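Local coordinates for uncharacterized protein TP-0789 domain-containing protein (Desulfovibrio piger ATCC 29098, PDB 4Z48), which is of unknown function but belongs to the DUF1329 family with a LolA-like fold, consistent with a role in handling lipoproteins or other lipidic ligands, at residues Glu160-Arg165 against Arg188-Leu193; Lys192-Arg197 against Arg211-Arg216; Ser117-Glu122 against Ser219-Asp224. One frame throughout, in Å; residues are numbered along the deposited sequence.

Interaction 1: residues Glu160-Arg165 against Arg188-Leu193; sequences ETQYSR and RLVKKL
The ring of Tyr163 meets Val190 and Lys191 along its rim: Val190 CG1 lies in the ring plane, 3.8 Å from Tyr163 CE1, and Lys191 CE also sits near that plane beside the hydroxyl. One face is taken by its own neighbour in sequence, with Gln162 CG 3.4 Å above the ring plane and over its centre. The Tyr163 side chain crosses both Val190 and Lys191 at about a right angle. The backbones stay apart, Tyr163 CA and Val190 CA being 8.4 Å from each other, so the contact is made by side chains. Val190 presents CG1 because its chi1 of 65° sets that methyl between the backbone N and the carbonyl carbon. The extended chain of Lys191 brings NZ past Tyr163 OH, to which it makes only a weak bond (3.2 Å). Both polar ends have a stronger partner in Asp123, whose OD1 is hydrogen-bonded to Tyr163 OH and whose OD2 forms a salt bridge with Lys191 NZ. The ammonium is also hydrogen-bonded to Asp118 O and Ser120 OG. Thr161 OG1 accepts from Tyr163 N at 3.2 Å with an N-H...O angle of 169°, an ST turn just ahead of the ring. In segment 188-193, Val190 and Lys191 both pair opposite Tyr182 of strand 177-184, a classic beta bulge, and the CB atoms of both point toward segment 160-165. The chemistry implies a largely buried ammonium, probably kept charged by Asp123, with the phenol as a weak additional partner and an apolar edge contact beside it.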
# COMPACT_ATOMS: atom_id res chain seq x y z
N GLU A 160 3.66 1.82 -15.32
CA GLU A 160 2.98 0.52 -15.34
C GLU A 160 2.01 0.46 -14.16
O GLU A 160 2.42 0.22 -13.02
CB GLU A 160 4.05 -0.59 -15.25
CG GLU A 160 3.59 -1.99 -15.58
CD GLU A 160 4.66 -2.78 -16.31
OE1 GLU A 160 5.66 -3.17 -15.66
OE2 GLU A 160 4.54 -2.95 -17.54
N THR A 161 0.73 0.74 -14.43
CA THR A 161 -0.30 0.76 -13.37
C THR A 161 -1.66 0.51 -13.99
O THR A 161 -1.86 0.80 -15.16
CB THR A 161 -0.26 2.13 -12.60
OG1 THR A 161 -1.33 2.19 -11.65
CG2 THR A 161 -0.34 3.35 -13.52
N GLN A 162 -2.60 -0.01 -13.20
CA GLN A 162 -3.94 -0.22 -13.76
C GLN A 162 -4.77 1.09 -13.62
O GLN A 162 -5.87 1.19 -14.17
CB GLN A 162 -4.63 -1.38 -13.01
CG GLN A 162 -5.10 -1.00 -11.64
CD GLN A 162 -5.54 -2.18 -10.82
OE1 GLN A 162 -4.76 -2.74 -10.06
NE2 GLN A 162 -6.82 -2.54 -10.95
N TYR A 163 -4.26 2.06 -12.85
CA TYR A 163 -5.05 3.24 -12.56
C TYR A 163 -4.75 4.42 -13.47
O TYR A 163 -3.61 4.62 -13.88
CB TYR A 163 -4.86 3.67 -11.10
CG TYR A 163 -5.02 2.54 -10.11
CD1 TYR A 163 -6.24 1.89 -9.95
CD2 TYR A 163 -3.94 2.10 -9.35
CE1 TYR A 163 -6.41 0.88 -9.00
CE2 TYR A 163 -4.08 1.05 -8.42
CZ TYR A 163 -5.31 0.43 -8.28
OH TYR A 163 -5.42 -0.56 -7.34
N SER A 164 -5.79 5.19 -13.76
CA SER A 164 -5.66 6.39 -14.58
C SER A 164 -5.49 7.60 -13.68
O SER A 164 -4.83 8.57 -14.07
CB SER A 164 -6.88 6.58 -15.48
OG SER A 164 -8.05 6.65 -14.68
N ARG A 165 -6.11 7.55 -12.48
CA ARG A 165 -6.06 8.67 -11.54
C ARG A 165 -6.63 8.23 -10.19
O ARG A 165 -7.43 7.29 -10.11
CB ARG A 165 -6.79 9.90 -12.11
CG ARG A 165 -8.21 10.17 -11.61
CD ARG A 165 -8.92 11.19 -12.47
NE ARG A 165 -10.32 10.82 -12.61
CZ ARG A 165 -11.29 11.27 -11.83
NH1 ARG A 165 -11.03 12.16 -10.88
NH2 ARG A 165 -12.54 10.86 -12.01
N ARG A 188 -13.45 4.64 -15.09
CA ARG A 188 -14.48 4.10 -14.19
C ARG A 188 -13.93 3.94 -12.79
O ARG A 188 -12.77 3.52 -12.63
CB ARG A 188 -15.02 2.72 -14.68
CG ARG A 188 -15.67 2.76 -16.06
CD ARG A 188 -15.98 1.35 -16.53
NE ARG A 188 -14.76 0.54 -16.60
CZ ARG A 188 -14.58 -0.47 -17.43
NH1 ARG A 188 -15.53 -0.81 -18.30
NH2 ARG A 188 -13.44 -1.15 -17.42
N LEU A 189 -14.77 4.20 -11.79
CA LEU A 189 -14.42 3.99 -10.38
C LEU A 189 -14.18 2.50 -10.12
O LEU A 189 -15.12 1.70 -10.20
CB LEU A 189 -15.52 4.53 -9.46
CG LEU A 189 -15.25 4.44 -7.96
CD1 LEU A 189 -14.10 5.36 -7.55
CD2 LEU A 189 -16.49 4.79 -7.18
N VAL A 190 -12.91 2.11 -9.89
CA VAL A 190 -12.55 0.68 -9.73
C VAL A 190 -12.37 0.30 -8.24
O VAL A 190 -12.64 -0.86 -7.86
CB VAL A 190 -11.30 0.28 -10.61
CG1 VAL A 190 -10.02 0.99 -10.18
CG2 VAL A 190 -11.09 -1.23 -10.61
N LYS A 191 -11.91 1.25 -7.40
CA LYS A 191 -11.72 0.94 -5.99
C LYS A 191 -12.02 2.13 -5.12
O LYS A 191 -11.69 3.28 -5.47
CB LYS A 191 -10.29 0.44 -5.66
CG LYS A 191 -9.75 -0.67 -6.45
CD LYS A 191 -8.59 -1.29 -5.74
CE LYS A 191 -8.10 -2.35 -6.65
NZ LYS A 191 -6.94 -3.04 -6.10
N LYS A 192 -12.61 1.85 -3.95
CA LYS A 192 -12.87 2.85 -2.91
C LYS A 192 -12.09 2.40 -1.66
O LYS A 192 -12.27 1.28 -1.21
CB LYS A 192 -14.39 3.01 -2.59
CG LYS A 192 -15.24 3.58 -3.71
CD LYS A 192 -16.54 4.15 -3.14
CE LYS A 192 -17.80 3.54 -3.72
NZ LYS A 192 -19.04 4.30 -3.36
N LEU A 193 -11.20 3.26 -1.16
CA LEU A 193 -10.39 2.97 0.02
C LEU A 193 -10.80 3.85 1.17
O LEU A 193 -11.07 5.03 0.97
CB LEU A 193 -8.90 3.15 -0.26
CG LEU A 193 -8.21 2.20 -1.25
CD1 LEU A 193 -8.62 2.49 -2.70
CD2 LEU A 193 -6.69 2.36 -1.15

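Interaction 2: residues Lys192-Arg197 against Arg211-Arg216; sequences KLFFSR and RVERPR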
# COMPACT_ATOMS: atom_id res chain seq x y z
N LYS A 192 -12.61 1.85 -3.95
CA LYS A 192 -12.87 2.85 -2.91
C LYS A 192 -12.09 2.40 -1.66
O LYS A 192 -12.27 1.28 -1.21
CB LYS A 192 -14.39 3.01 -2.59
CG LYS A 192 -15.24 3.58 -3.71
CD LYS A 192 -16.54 4.15 -3.14
CE LYS A 192 -17.80 3.54 -3.72
NZ LYS A 192 -19.04 4.30 -3.36
N LEU A 193 -11.20 3.26 -1.16
CA LEU A 193 -10.39 2.97 0.02
C LEU A 193 -10.80 3.85 1.17
O LEU A 193 -11.07 5.03 0.97
CB LEU A 193 -8.90 3.15 -0.26
CG LEU A 193 -8.21 2.20 -1.25
CD1 LEU A 193 -8.62 2.49 -2.70
CD2 LEU A 193 -6.69 2.36 -1.15
N PHE A 194 -10.89 3.24 2.36
CA PHE A 194 -11.23 3.91 3.61
C PHE A 194 -10.15 3.58 4.59
O PHE A 194 -9.94 2.42 4.92
CB PHE A 194 -12.60 3.46 4.14
CG PHE A 194 -13.75 3.68 3.19
CD1 PHE A 194 -14.08 2.72 2.23
CD2 PHE A 194 -14.49 4.86 3.22
CE1 PHE A 194 -15.15 2.92 1.36
CE2 PHE A 194 -15.56 5.06 2.34
CZ PHE A 194 -15.88 4.09 1.41
N PHE A 195 -9.44 4.60 5.04
CA PHE A 195 -8.37 4.48 6.01
C PHE A 195 -9.09 4.82 7.34
O PHE A 195 -9.10 5.95 7.79
CB PHE A 195 -7.20 5.42 5.58
CG PHE A 195 -6.65 5.18 4.18
CD1 PHE A 195 -7.28 5.73 3.05
CD2 PHE A 195 -5.47 4.48 3.98
CE1 PHE A 195 -6.78 5.52 1.75
CE2 PHE A 195 -4.95 4.28 2.68
CZ PHE A 195 -5.63 4.78 1.57
N SER A 196 -9.82 3.83 7.85
CA SER A 196 -10.80 3.92 8.93
C SER A 196 -10.21 4.06 10.35
O SER A 196 -10.98 4.27 11.31
CB SER A 196 -11.76 2.74 8.88
OG SER A 196 -11.07 1.49 8.82
N ARG A 197 -8.90 3.93 10.50
CA ARG A 197 -8.25 4.07 11.81
C ARG A 197 -6.80 4.51 11.65
O ARG A 197 -6.05 3.95 10.86
CB ARG A 197 -8.32 2.78 12.65
CG ARG A 197 -7.84 2.99 14.11
CD ARG A 197 -7.94 1.73 14.97
NE ARG A 197 -7.25 0.57 14.38
CZ ARG A 197 -7.55 -0.70 14.66
NH1 ARG A 197 -8.60 -0.99 15.42
NH2 ARG A 197 -6.84 -1.69 14.12
N ARG A 211 -10.58 -0.35 4.86
CA ARG A 211 -11.64 -1.04 4.13
C ARG A 211 -11.39 -0.74 2.63
O ARG A 211 -11.19 0.42 2.26
CB ARG A 211 -13.05 -0.64 4.63
CG ARG A 211 -14.17 -1.33 3.86
CD ARG A 211 -15.48 -0.76 4.31
NE ARG A 211 -16.58 -1.25 3.50
CZ ARG A 211 -17.47 -2.16 3.89
NH1 ARG A 211 -17.40 -2.70 5.10
NH2 ARG A 211 -18.44 -2.54 3.07
N VAL A 212 -11.27 -1.79 1.79
CA VAL A 212 -11.04 -1.60 0.36
C VAL A 212 -12.19 -2.27 -0.38
O VAL A 212 -12.42 -3.46 -0.20
CB VAL A 212 -9.66 -2.17 -0.08
CG1 VAL A 212 -9.42 -1.93 -1.57
CG2 VAL A 212 -8.52 -1.59 0.76
N GLU A 213 -12.93 -1.50 -1.17
CA GLU A 213 -14.10 -1.94 -1.89
C GLU A 213 -13.88 -1.93 -3.39
O GLU A 213 -13.28 -1.00 -3.93
CB GLU A 213 -15.32 -1.03 -1.56
CG GLU A 213 -15.76 -0.96 -0.11
CD GLU A 213 -16.83 0.08 0.18
OE1 GLU A 213 -17.26 0.79 -0.76
OE2 GLU A 213 -17.28 0.17 1.35
N ARG A 214 -14.32 -2.98 -4.05
CA ARG A 214 -14.32 -3.05 -5.52
C ARG A 214 -15.78 -3.10 -5.90
O ARG A 214 -16.39 -4.17 -5.81
CB ARG A 214 -13.49 -4.25 -6.06
CG ARG A 214 -11.98 -3.93 -6.00
CD ARG A 214 -11.17 -4.96 -6.74
NE ARG A 214 -11.43 -6.30 -6.24
CZ ARG A 214 -11.09 -7.43 -6.86
NH1 ARG A 214 -10.51 -7.40 -8.06
NH2 ARG A 214 -11.35 -8.61 -6.29
N PRO A 215 -16.39 -1.92 -6.19
CA PRO A 215 -17.83 -1.90 -6.51
C PRO A 215 -18.21 -2.78 -7.72
O PRO A 215 -19.29 -3.35 -7.74
CB PRO A 215 -18.11 -0.41 -6.79
CG PRO A 215 -16.76 0.21 -7.11
CD PRO A 215 -15.79 -0.56 -6.25
N ARG A 216 -17.30 -2.92 -8.71
CA ARG A 216 -17.57 -3.72 -9.92
C ARG A 216 -17.47 -5.23 -9.65
O ARG A 216 -18.03 -6.01 -10.42
CB ARG A 216 -16.62 -3.30 -11.06
CG ARG A 216 -16.76 -1.79 -11.42
CD ARG A 216 -15.78 -1.25 -12.47
NE ARG A 216 -15.56 -2.15 -13.61
CZ ARG A 216 -16.35 -2.24 -14.68
NH1 ARG A 216 -17.43 -1.48 -14.78
NH2 ARG A 216 -16.06 -3.09 -15.65
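Phe194 lies against Glu213 on one face of the antiparallel pair, with Phe194 CE1 3.5 Å from Glu213 OE2 and the ring plane turned 54° from the carboxylate. The ring reaches this place because its CG stands anti to the carbonyl carbon (chi1 -57°), which brings CD1 beside Arg211 O at the ring edge. Glu213 is extended beyond CG, which puts its carboxylate beside the arginine on its own strand. Arg211, extended from CG to NE, gives a salt bridge from NE to Glu213 OE2 of 2.7 Å; the oxygen uses its anti lone pair and lies near the guanidinium plane. That bond probably limits rotation of the carboxylate beside the ring. Lys192 bends at chi3 and passes Glu213 with its methylenes, leaving NZ 4.7 Å from Glu213 OE1, close enough that the opposite charges may attract, though they are not in contact. On the other face Leu193 CG meets Val212 CG2 at 4.3 Å. The backbone fixes this register: reciprocal N-H...O bonds join Lys192 with Glu213 (both 2.9 Å) and Phe194 with Arg211 (both 2.8 Å), flanking the non-hydrogen-bonded pair Leu193-Val212. Arg211 also makes a cation-pi contact with Phe220 of the next strand. The segment axes approach to 4.8 Å with directions 169° apart: antiparallel strands 189-201 and 204-214, consecutive in the chain, form a beta hairpin, as expected in a LolA-like protein.

Interaction 3: residues Ser117-Glu122 against Ser219-Asp224; sequences SDLSNE and SFTVID
Asp118 and Thr221 have the most surface buried here, and their side chains meet through the carboxylate: Thr221 OG1 donates to Asp118 OD2 at 2.6 Å, from the anti side and 17° out of the carboxylate plane. The other oxygen is met differently, Ser219 OG donating to the syn lone pair of Asp118 OD1, also at 2.6 Å. Two hydroxyls two residues apart on one strand thus grip both oxygens of a single carboxylate and fix its rotation. A chi1 of 51° turns Ser219 OG in over its own backbone toward the carboxylate. Asp118 OD1 has a further partner, a salt bridge from Arg214 NE, so this buried carboxylate is probably stabilised in its charged form. Leu119 is the third main contributor. The Leu119 and Ile223 side chains meet tip to tip, CD1 to CD1 3.7 Å, while the Leu119 side chain crosses that of Thr221 at about a right angle, with Leu119 CD1 4.1 Å from Thr221 CG2. Ser117 OG, also hydrogen-bonded to Phe114 O, accepts from Leu119 N at 3.1 Å, an ST turn that shapes the backbone around Asp118, while Ser117 CB packs 3.7 Å from Thr221 OG1. The loop between strands 101-104 and 133-143 is in this way laid on one face of strand 219-230, flanked by strand 27-38, where Ile36 touches Ser117 and Thr221, and by strand 204-214, where Val212 touches Asp118 and Leu119.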
# COMPACT_ATOMS: atom_id res chain seq x y z
N SER A 117 -7.94 -10.90 -2.41
CA SER A 117 -8.49 -9.71 -1.76
C SER A 117 -8.83 -8.62 -2.79
O SER A 117 -8.62 -8.78 -4.00
CB SER A 117 -7.53 -9.14 -0.71
OG SER A 117 -6.47 -8.41 -1.32
N ASP A 118 -9.34 -7.48 -2.26
CA ASP A 118 -9.68 -6.31 -3.07
C ASP A 118 -8.45 -5.44 -3.31
O ASP A 118 -8.52 -4.49 -4.08
CB ASP A 118 -10.83 -5.55 -2.44
CG ASP A 118 -12.08 -6.40 -2.58
OD1 ASP A 118 -12.63 -6.44 -3.67
OD2 ASP A 118 -12.41 -7.16 -1.63
N LEU A 119 -7.31 -5.85 -2.77
CA LEU A 119 -6.02 -5.21 -3.06
C LEU A 119 -5.38 -5.90 -4.27
O LEU A 119 -5.50 -7.13 -4.38
CB LEU A 119 -5.08 -5.37 -1.84
CG LEU A 119 -5.25 -4.49 -0.62
CD1 LEU A 119 -6.53 -4.81 0.15
CD2 LEU A 119 -4.12 -4.76 0.35
N SER A 120 -4.68 -5.15 -5.14
CA SER A 120 -3.91 -5.71 -6.25
C SER A 120 -2.48 -5.88 -5.79
O SER A 120 -2.11 -5.29 -4.78
CB SER A 120 -3.97 -4.78 -7.45
OG SER A 120 -5.26 -4.71 -8.02
N ASN A 121 -1.65 -6.65 -6.54
CA ASN A 121 -0.24 -6.81 -6.18
C ASN A 121 0.50 -5.45 -6.16
O ASN A 121 1.35 -5.21 -5.30
CB ASN A 121 0.46 -7.77 -7.16
CG ASN A 121 -0.04 -9.18 -7.06
OD1 ASN A 121 -0.37 -9.65 -5.98
ND2 ASN A 121 -0.15 -9.86 -8.19
N GLU A 122 0.12 -4.54 -7.06
CA GLU A 122 0.76 -3.22 -7.11
C GLU A 122 0.39 -2.35 -5.90
O GLU A 122 1.18 -1.50 -5.54
CB GLU A 122 0.46 -2.47 -8.41
CG GLU A 122 -0.97 -1.98 -8.59
CD GLU A 122 -1.14 -1.06 -9.79
OE1 GLU A 122 -0.38 -0.07 -9.91
OE2 GLU A 122 -2.05 -1.32 -10.60
N SER A 219 -17.38 -6.91 -3.94
CA SER A 219 -16.59 -7.40 -2.82
C SER A 219 -15.96 -6.27 -2.03
O SER A 219 -15.70 -5.18 -2.58
CB SER A 219 -15.49 -8.34 -3.30
OG SER A 219 -14.73 -7.79 -4.36
N PHE A 220 -15.65 -6.55 -0.75
CA PHE A 220 -14.91 -5.59 0.07
C PHE A 220 -13.95 -6.35 1.00
O PHE A 220 -14.25 -7.47 1.43
CB PHE A 220 -15.84 -4.66 0.86
CG PHE A 220 -16.72 -5.34 1.89
CD1 PHE A 220 -17.95 -5.87 1.53
CD2 PHE A 220 -16.33 -5.41 3.22
CE1 PHE A 220 -18.77 -6.49 2.48
CE2 PHE A 220 -17.15 -6.02 4.18
CZ PHE A 220 -18.37 -6.56 3.81
N THR A 221 -12.79 -5.74 1.27
CA THR A 221 -11.76 -6.30 2.15
C THR A 221 -11.57 -5.39 3.35
O THR A 221 -11.43 -4.18 3.18
CB THR A 221 -10.45 -6.53 1.33
OG1 THR A 221 -10.72 -7.50 0.29
CG2 THR A 221 -9.31 -7.04 2.19
N VAL A 222 -11.52 -5.97 4.56
CA VAL A 222 -11.24 -5.16 5.76
C VAL A 222 -9.92 -5.67 6.36
O VAL A 222 -9.80 -6.86 6.62
CB VAL A 222 -12.41 -5.17 6.78
CG1 VAL A 222 -12.07 -4.35 8.02
CG2 VAL A 222 -13.70 -4.65 6.13
N ILE A 223 -8.94 -4.79 6.57
CA ILE A 223 -7.67 -5.21 7.16
C ILE A 223 -7.45 -4.49 8.48
O ILE A 223 -7.49 -3.25 8.53
CB ILE A 223 -6.45 -4.95 6.20
CG1 ILE A 223 -6.71 -5.44 4.75
CG2 ILE A 223 -5.19 -5.63 6.80
CD1 ILE A 223 -5.72 -4.83 3.76
N ASP A 224 -7.12 -5.27 9.52
CA ASP A 224 -6.84 -4.79 10.86
C ASP A 224 -5.42 -5.06 11.21
O ASP A 224 -5.03 -6.23 11.28
CB ASP A 224 -7.75 -5.44 11.90
CG ASP A 224 -9.18 -4.96 11.91
OD1 ASP A 224 -9.42 -3.87 12.45
OD2 ASP A 224 -10.08 -5.79 11.59

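From the N terminus, the loop 117-122 comes first, and interaction 3 closes the longest loop by joining it to strand 219-230, with 96 residues between. Interactions 1 and 2 both nest inside that loop. Interaction 1 closes a loop with 22 residues between its segments, joining 160-165 to strand 189-201; interaction 2 begins where it ends, shares Lys192 and Leu193, and closes the hairpin to strand 204-214. That strand is the sheet neighbour of 219-230, so 2 and 3 lie side by side, their centres about 8 Å apart. Segment 117-122 touches residues of both other contacts and so ties the three together.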